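Local coordinates for Lin1840 protein (Listeria innocua serovar 6a, PDB 4ZOC) that probably hydrolyses terminal, non-reducing beta-D-glucosyl residues to release beta-D-glucose, and takes part in the metabolism of beta-1,2-glucans, at residues 362-367 against 529-534; 366-371 against 536-541; 402-407 against 413-418. The protein carries 2 engineered substitutions. All blocks are in the same frame, centred on the assembly; numbering follows the deposited sequence.

Interaction 1 (362-367 against 529-534)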
# COMPACT_ATOMS: atom_id res chain seq x y z
N GLU A 362 -42.15 6.85 -13.78
CA GLU A 362 -41.13 6.92 -14.81
C GLU A 362 -39.71 6.88 -14.17
O GLU A 362 -38.84 6.12 -14.63
CB GLU A 362 -41.29 8.23 -15.62
CG GLU A 362 -40.55 8.17 -16.94
CD GLU A 362 -40.49 9.49 -17.65
OE1 GLU A 362 -41.21 10.44 -17.27
OE2 GLU A 362 -39.69 9.59 -18.60
N SER A 363 -39.49 7.69 -13.16
CA SER A 363 -38.20 7.73 -12.48
C SER A 363 -37.90 6.37 -11.80
O SER A 363 -36.78 5.86 -11.92
CB SER A 363 -38.10 8.86 -11.49
OG SER A 363 -38.08 10.10 -12.17
N ARG A 364 -38.87 5.79 -11.12
CA ARG A 364 -38.71 4.38 -10.63
C ARG A 364 -38.34 3.34 -11.70
O ARG A 364 -37.45 2.49 -11.42
CB ARG A 364 -39.91 3.88 -9.80
CG ARG A 364 -40.12 4.73 -8.53
CD ARG A 364 -41.29 4.23 -7.70
NE ARG A 364 -40.85 3.08 -6.99
CZ ARG A 364 -40.92 2.85 -5.67
NH1 ARG A 364 -41.56 3.62 -4.78
NH2 ARG A 364 -40.37 1.74 -5.31
N GLY A 365 -38.92 3.43 -12.91
CA GLY A 365 -38.54 2.59 -14.04
C GLY A 365 -37.10 2.83 -14.47
O GLY A 365 -36.35 1.89 -14.75
N LYS A 366 -36.65 4.10 -14.45
CA LYS A 366 -35.27 4.37 -14.78
C LYS A 366 -34.29 3.72 -13.75
O LYS A 366 -33.27 3.15 -14.13
CB LYS A 366 -35.04 5.84 -14.90
CG LYS A 366 -35.74 6.41 -16.10
CD LYS A 366 -35.82 7.93 -16.16
CE LYS A 366 -36.59 8.35 -17.39
NZ LYS A 366 -36.84 9.80 -17.25
N ALA A 367 -34.59 3.87 -12.47
CA ALA A 367 -33.83 3.22 -11.41
C ALA A 367 -33.81 1.70 -11.48
O ALA A 367 -32.77 1.11 -11.26
CB ALA A 367 -34.25 3.70 -10.05
N GLY A 529 -30.69 0.30 -4.87
CA GLY A 529 -31.56 1.48 -4.58
C GLY A 529 -33.01 1.08 -4.42
O GLY A 529 -33.37 -0.02 -4.02
N THR A 530 -33.86 2.05 -4.74
CA THR A 530 -35.27 1.99 -4.49
C THR A 530 -35.96 0.80 -5.09
O THR A 530 -36.83 0.21 -4.45
CB THR A 530 -35.93 3.33 -4.97
OG1 THR A 530 -35.38 4.45 -4.18
CG2 THR A 530 -37.44 3.27 -4.82
N GLU A 531 -35.50 0.35 -6.27
CA GLU A 531 -36.17 -0.76 -6.91
C GLU A 531 -35.47 -2.10 -6.65
O GLU A 531 -35.71 -3.11 -7.43
CB GLU A 531 -36.32 -0.49 -8.42
CG GLU A 531 -37.29 0.65 -8.71
CD GLU A 531 -38.73 0.28 -8.48
OE1 GLU A 531 -39.23 -0.60 -9.18
OE2 GLU A 531 -39.36 0.94 -7.66
N ALA A 532 -34.59 -2.14 -5.62
CA ALA A 532 -33.75 -3.35 -5.33
C ALA A 532 -34.44 -4.74 -5.52
O ALA A 532 -33.92 -5.62 -6.21
CB ALA A 532 -33.11 -3.25 -3.96
N GLY A 533 -35.59 -4.95 -4.90
CA GLY A 533 -36.21 -6.28 -4.97
C GLY A 533 -36.73 -6.61 -6.35
O GLY A 533 -36.88 -7.79 -6.67
N ARG A 534 -37.13 -5.58 -7.13
CA ARG A 534 -37.67 -5.79 -8.48
C ARG A 534 -36.51 -6.07 -9.40
O ARG A 534 -36.57 -6.96 -10.22
CB ARG A 534 -38.42 -4.63 -9.00
CG ARG A 534 -39.60 -4.34 -8.12
CD ARG A 534 -40.55 -3.33 -8.73
NE ARG A 534 -41.79 -3.27 -7.94
CZ ARG A 534 -42.36 -2.16 -7.43
NH1 ARG A 534 -41.82 -0.96 -7.50
NH2 ARG A 534 -43.48 -2.27 -6.77

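Interaction 2 (366-371 against 536-541)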
# COMPACT_ATOMS: atom_id res chain seq x y z
N LYS A 366 -36.65 4.10 -14.45
CA LYS A 366 -35.27 4.37 -14.78
C LYS A 366 -34.29 3.72 -13.75
O LYS A 366 -33.27 3.15 -14.13
CB LYS A 366 -35.04 5.84 -14.90
CG LYS A 366 -35.74 6.41 -16.10
CD LYS A 366 -35.82 7.93 -16.16
CE LYS A 366 -36.59 8.35 -17.39
NZ LYS A 366 -36.84 9.80 -17.25
N ALA A 367 -34.59 3.87 -12.47
CA ALA A 367 -33.83 3.22 -11.41
C ALA A 367 -33.81 1.70 -11.48
O ALA A 367 -32.77 1.11 -11.26
CB ALA A 367 -34.25 3.70 -10.05
N ARG A 368 -34.95 1.06 -11.82
CA ARG A 368 -34.95 -0.36 -12.02
C ARG A 368 -34.02 -0.75 -13.17
O ARG A 368 -33.18 -1.70 -13.04
CB ARG A 368 -36.34 -0.84 -12.27
CG ARG A 368 -36.61 -2.32 -12.19
CD ARG A 368 -38.16 -2.19 -12.28
NE ARG A 368 -38.67 -3.45 -12.48
CZ ARG A 368 -39.93 -3.79 -12.39
NH1 ARG A 368 -40.88 -2.92 -12.13
NH2 ARG A 368 -40.18 -5.06 -12.58
N ALA A 369 -34.12 -0.03 -14.29
CA ALA A 369 -33.33 -0.29 -15.46
C ALA A 369 -31.85 -0.14 -15.10
O ALA A 369 -31.04 -0.96 -15.51
CB ALA A 369 -33.68 0.68 -16.58
N ALA A 370 -31.50 0.89 -14.29
CA ALA A 370 -30.13 1.07 -13.87
C ALA A 370 -29.64 -0.12 -13.05
O ALA A 370 -28.51 -0.54 -13.24
CB ALA A 370 -29.91 2.35 -13.08
N GLY A 371 -30.48 -0.58 -12.12
CA GLY A 371 -30.17 -1.76 -11.29
C GLY A 371 -29.95 -3.01 -12.13
O GLY A 371 -28.98 -3.75 -11.84
N THR A 536 -33.73 -7.56 -8.48
CA THR A 536 -33.38 -8.90 -8.09
C THR A 536 -34.36 -9.91 -8.75
O THR A 536 -33.91 -10.90 -9.38
CB THR A 536 -33.37 -9.04 -6.60
OG1 THR A 536 -32.47 -8.06 -6.00
CG2 THR A 536 -32.92 -10.37 -6.24
N ALA A 537 -35.65 -9.68 -8.59
CA ALA A 537 -36.65 -10.62 -9.16
C ALA A 537 -36.55 -10.72 -10.69
O ALA A 537 -36.59 -11.84 -11.27
CB ALA A 537 -38.05 -10.19 -8.73
N ASP A 538 -36.40 -9.59 -11.36
CA ASP A 538 -36.27 -9.57 -12.81
C ASP A 538 -35.01 -10.30 -13.32
O ASP A 538 -35.10 -11.04 -14.28
CB ASP A 538 -36.28 -8.18 -13.36
CG ASP A 538 -37.66 -7.51 -13.24
OD1 ASP A 538 -38.68 -8.16 -12.86
OD2 ASP A 538 -37.71 -6.32 -13.49
N LEU A 539 -33.88 -10.14 -12.63
CA LEU A 539 -32.71 -10.81 -13.07
C LEU A 539 -32.84 -12.31 -12.80
O LEU A 539 -32.42 -13.10 -13.64
CB LEU A 539 -31.49 -10.27 -12.37
CG LEU A 539 -31.16 -8.85 -12.87
CD1 LEU A 539 -30.20 -8.25 -11.88
CD2 LEU A 539 -30.52 -8.82 -14.22
N LEU A 540 -33.35 -12.69 -11.65
CA LEU A 540 -33.50 -14.13 -11.30
C LEU A 540 -34.44 -14.88 -12.24
O LEU A 540 -34.26 -16.05 -12.48
CB LEU A 540 -34.03 -14.31 -9.86
CG LEU A 540 -33.04 -13.88 -8.78
CD1 LEU A 540 -33.70 -14.02 -7.41
CD2 LEU A 540 -31.77 -14.71 -8.87
N SER A 541 -35.51 -14.18 -12.64
CA SER A 541 -36.56 -14.78 -13.44
C SER A 541 -36.23 -14.77 -14.93
O SER A 541 -36.90 -15.48 -15.70
CB SER A 541 -37.89 -14.04 -13.18
OG SER A 541 -37.92 -12.90 -14.03

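Interaction 3 (402-407 against 413-418)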
# COMPACT_ATOMS: atom_id res chain seq x y z
N SER A 402 -34.59 -7.52 4.84
CA SER A 402 -34.01 -6.25 5.29
C SER A 402 -34.40 -5.11 4.34
O SER A 402 -34.22 -5.24 3.12
CB SER A 402 -32.50 -6.30 5.37
OG SER A 402 -31.95 -5.06 5.67
N PRO A 403 -34.83 -3.97 4.92
CA PRO A 403 -35.07 -2.79 4.07
C PRO A 403 -33.82 -2.00 3.69
O PRO A 403 -33.91 -1.02 2.92
CB PRO A 403 -36.00 -1.90 4.91
CG PRO A 403 -35.73 -2.35 6.33
CD PRO A 403 -35.25 -3.77 6.30
N ASP A 404 -32.66 -2.42 4.22
CA ASP A 404 -31.39 -1.71 3.99
C ASP A 404 -30.77 -2.11 2.63
O ASP A 404 -29.73 -2.82 2.54
CB ASP A 404 -30.45 -1.96 5.14
CG ASP A 404 -29.17 -1.11 5.07
OD1 ASP A 404 -29.03 -0.19 4.23
OD2 ASP A 404 -28.27 -1.44 5.87
N ILE A 405 -31.40 -1.64 1.59
CA ILE A 405 -30.96 -1.91 0.17
C ILE A 405 -30.78 -0.66 -0.67
O ILE A 405 -30.51 -0.79 -1.86
CB ILE A 405 -31.91 -2.91 -0.62
CG1 ILE A 405 -33.37 -2.65 -0.34
CG2 ILE A 405 -31.60 -4.36 -0.17
CD1 ILE A 405 -33.87 -1.30 -0.80
N LEU A 406 -30.83 0.53 -0.04
CA LEU A 406 -30.72 1.80 -0.77
C LEU A 406 -29.30 2.25 -0.89
O LEU A 406 -29.01 3.08 -1.75
CB LEU A 406 -31.51 2.92 -0.12
CG LEU A 406 -33.05 2.64 0.09
CD1 LEU A 406 -33.71 3.85 0.73
CD2 LEU A 406 -33.69 2.26 -1.20
N GLY A 407 -28.40 1.68 -0.10
CA GLY A 407 -26.98 2.03 -0.13
C GLY A 407 -26.58 3.09 0.80
O GLY A 407 -27.38 3.85 1.26
N GLY A 413 -33.32 9.59 0.49
CA GLY A 413 -34.19 8.51 0.10
C GLY A 413 -34.72 7.75 1.31
O GLY A 413 -34.04 7.64 2.36
N GLU A 414 -35.92 7.25 1.18
CA GLU A 414 -36.62 6.60 2.30
C GLU A 414 -36.78 5.09 2.07
O GLU A 414 -37.28 4.60 1.03
CB GLU A 414 -37.99 7.25 2.56
CG GLU A 414 -37.91 8.77 2.76
CD GLU A 414 -39.25 9.40 2.92
OE1 GLU A 414 -39.89 9.09 3.95
OE2 GLU A 414 -39.68 10.18 2.02
N GLU A 415 -36.46 4.33 3.11
CA GLU A 415 -36.61 2.90 3.04
C GLU A 415 -38.06 2.40 2.80
O GLU A 415 -38.27 1.42 2.11
CB GLU A 415 -35.92 2.19 4.23
CG GLU A 415 -34.41 2.26 4.09
CD GLU A 415 -33.66 1.57 5.18
OE1 GLU A 415 -34.32 1.07 6.09
OE2 GLU A 415 -32.38 1.57 5.15
N LYS A 416 -39.04 3.14 3.29
CA LYS A 416 -40.43 2.73 3.16
C LYS A 416 -40.89 2.68 1.73
O LYS A 416 -41.80 1.91 1.34
CB LYS A 416 -41.31 3.65 4.02
CG LYS A 416 -41.37 5.09 3.53
CD LYS A 416 -42.44 5.86 4.31
CE LYS A 416 -42.46 7.34 3.97
NZ LYS A 416 -42.64 7.56 2.51
N ASP A 417 -40.19 3.47 0.88
CA ASP A 417 -40.45 3.51 -0.57
C ASP A 417 -39.65 2.49 -1.39
O ASP A 417 -39.90 2.35 -2.58
CB ASP A 417 -40.09 4.89 -1.17
CG ASP A 417 -40.77 6.08 -0.52
OD1 ASP A 417 -41.96 6.05 -0.26
OD2 ASP A 417 -40.08 7.14 -0.33
N GLY A 418 -38.68 1.82 -0.77
CA GLY A 418 -37.84 0.85 -1.42
C GLY A 418 -38.58 -0.48 -1.48
O GLY A 418 -39.49 -0.78 -0.69
O HOH W 1 -36.47 -0.56 1.45
O HOH W 2 -30.80 1.51 2.95

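Interaction 1 (362-367 against 529-534)
Arg364 folds its whole side chain round a single oxygen of Glu531. Its CB already lies 3.7 Å from Glu531 OE2, and CD passes that oxygen at 3.8 Å. The bend at chi3 (78°) then turns the edge of the guanidinium back to the same atom, which NE and NH2 grip side-on: Glu531 OE2 is 2.7 Å from Arg364 NE and 2.7 Å from Arg364 NH2; the oxygen lies in the guanidinium plane, and both nitrogens approach it nearly in line with its C-O bond. The carboxylate stands at 90° to that plane. Glu531 sits at the N-cap position of helix 532-541, as the third residue of a type I turn that runs from Gly529 to Ala532, so the salt bridge ties this helix start to helix 361-374 in the alpha/beta domain of this family 3 glycoside hydrolase. Thr530 CG2 covers one face of the guanidinium, 3.3 Å from Arg364 NH2, while Thr530 OG1 is bonded to the backbone N of Val99. Arg364 NH2 also donates to Asp417 O. The other carboxylate oxygen, Glu531 OE1, takes an almost straight bond (171°) from Arg534 NH1 at 3.1 Å, and Arg534 NE pairs with Glu427. The shared carboxylate would probably offset the closeness of the two arginines.

Interaction 2 (366-371 against 536-541)
Arg368 and Asp538 bridge two helices at the surface, their CA atoms 9.3 Å apart. Two residues before the arginine, Lys366 leans to the far side of helix 361-374, over Val117 and Val121 of helix 112-128, with its NZ in a weakly bonded salt bridge to Glu362. At Arg368 the chain holds CG opposite the backbone N (chi1 -166°) and runs extended to NE, which carries the guanidinium over to helix 532-541. NE and NH2 meet one oxygen side-on: Asp538 OD2 is 3.2 Å from Arg368 NE and 2.9 Å from Arg368 NH2. The NH2 bond is the straighter (158°) and uses the syn lone pair. The second oxygen adds a weak bond, Arg368 NH2 to Asp538 OD1 at 3.5 Å. With the two planes only 23° apart, the two groups lie edge to edge and nearly coplanar. Here helix 361-374, which leads into edge strand 376-380, is joined to helix 532-541 of the same alpha/beta domain, whose inner residues Thr536 and Leu540 pack on strand 500-505. Further on, Ala370 rests on Pro101 and Thr114. Gly371 faces Leu539, whose CD1 stops 4.7 Å from Gly371 O.

Interaction 3 (402-407 against 413-418)
Glu415 sets CG opposite its own carbonyl carbon (chi1 -72°) and stays extended beyond it (chi2 -179°), which lays its carboxylate along the backbone of Pro403 and Asp404. The two segments close the neck of a long loop between strand 393-397 and helix 421-426 of the alpha/beta domain; the residues between them include Trp409, which lines a glucose pocket. On one side an ST turn, Ser402 OG accepting from Asp404 N, shapes the chain; on the other, Glu415 opens a short 3-10 segment. Pro403 O presses on Glu415 CD at 3.4 Å, and Glu415 OE1 touches Pro403 CB at 3.6 Å. Leu406, with CG beside its backbone N (chi1 -56°), points CD1 at the peptide of the other segment, 3.6 Å from Glu414 C and 3.8 Å from Glu415 CG, while its CD2 comes over Gly418. Water does the polar work across the neck. One molecule donates to both Pro403 O and Glu415 O. The carboxylates of Asp404 and Glu415 come close, OD1 to OE2 3.9 Å, and Asp404 OD1 also accepts from Asn468. A second water donates to Asp404 OD1 at 2.8 Å and to Glu415 OE2 at 2.7 Å, and accepts from Leu406 N at 3.1 Å.

Interactions 1 and 2 join the same pair of helices, 361-374 and 532-541, and the centres of the two contacts lie about 8 Å apart; each works through an arginine clasping one carboxylate oxygen. The first is partly buried and branches into a network; the second, at the surface, rests on a single ion pair. They adjoin where Arg368 NH1 packs against Arg534 CD at 3.4 Å. Interaction 3, also at the surface, closes a loop nested within the chain stretch spanned by the other two, and relies on water and aliphatic packing. It abuts interaction 1, Gly529 N probably bonding to Ile405 O at 3.2 Å, but lies about 7 Å from interaction 2 at the nearest atoms.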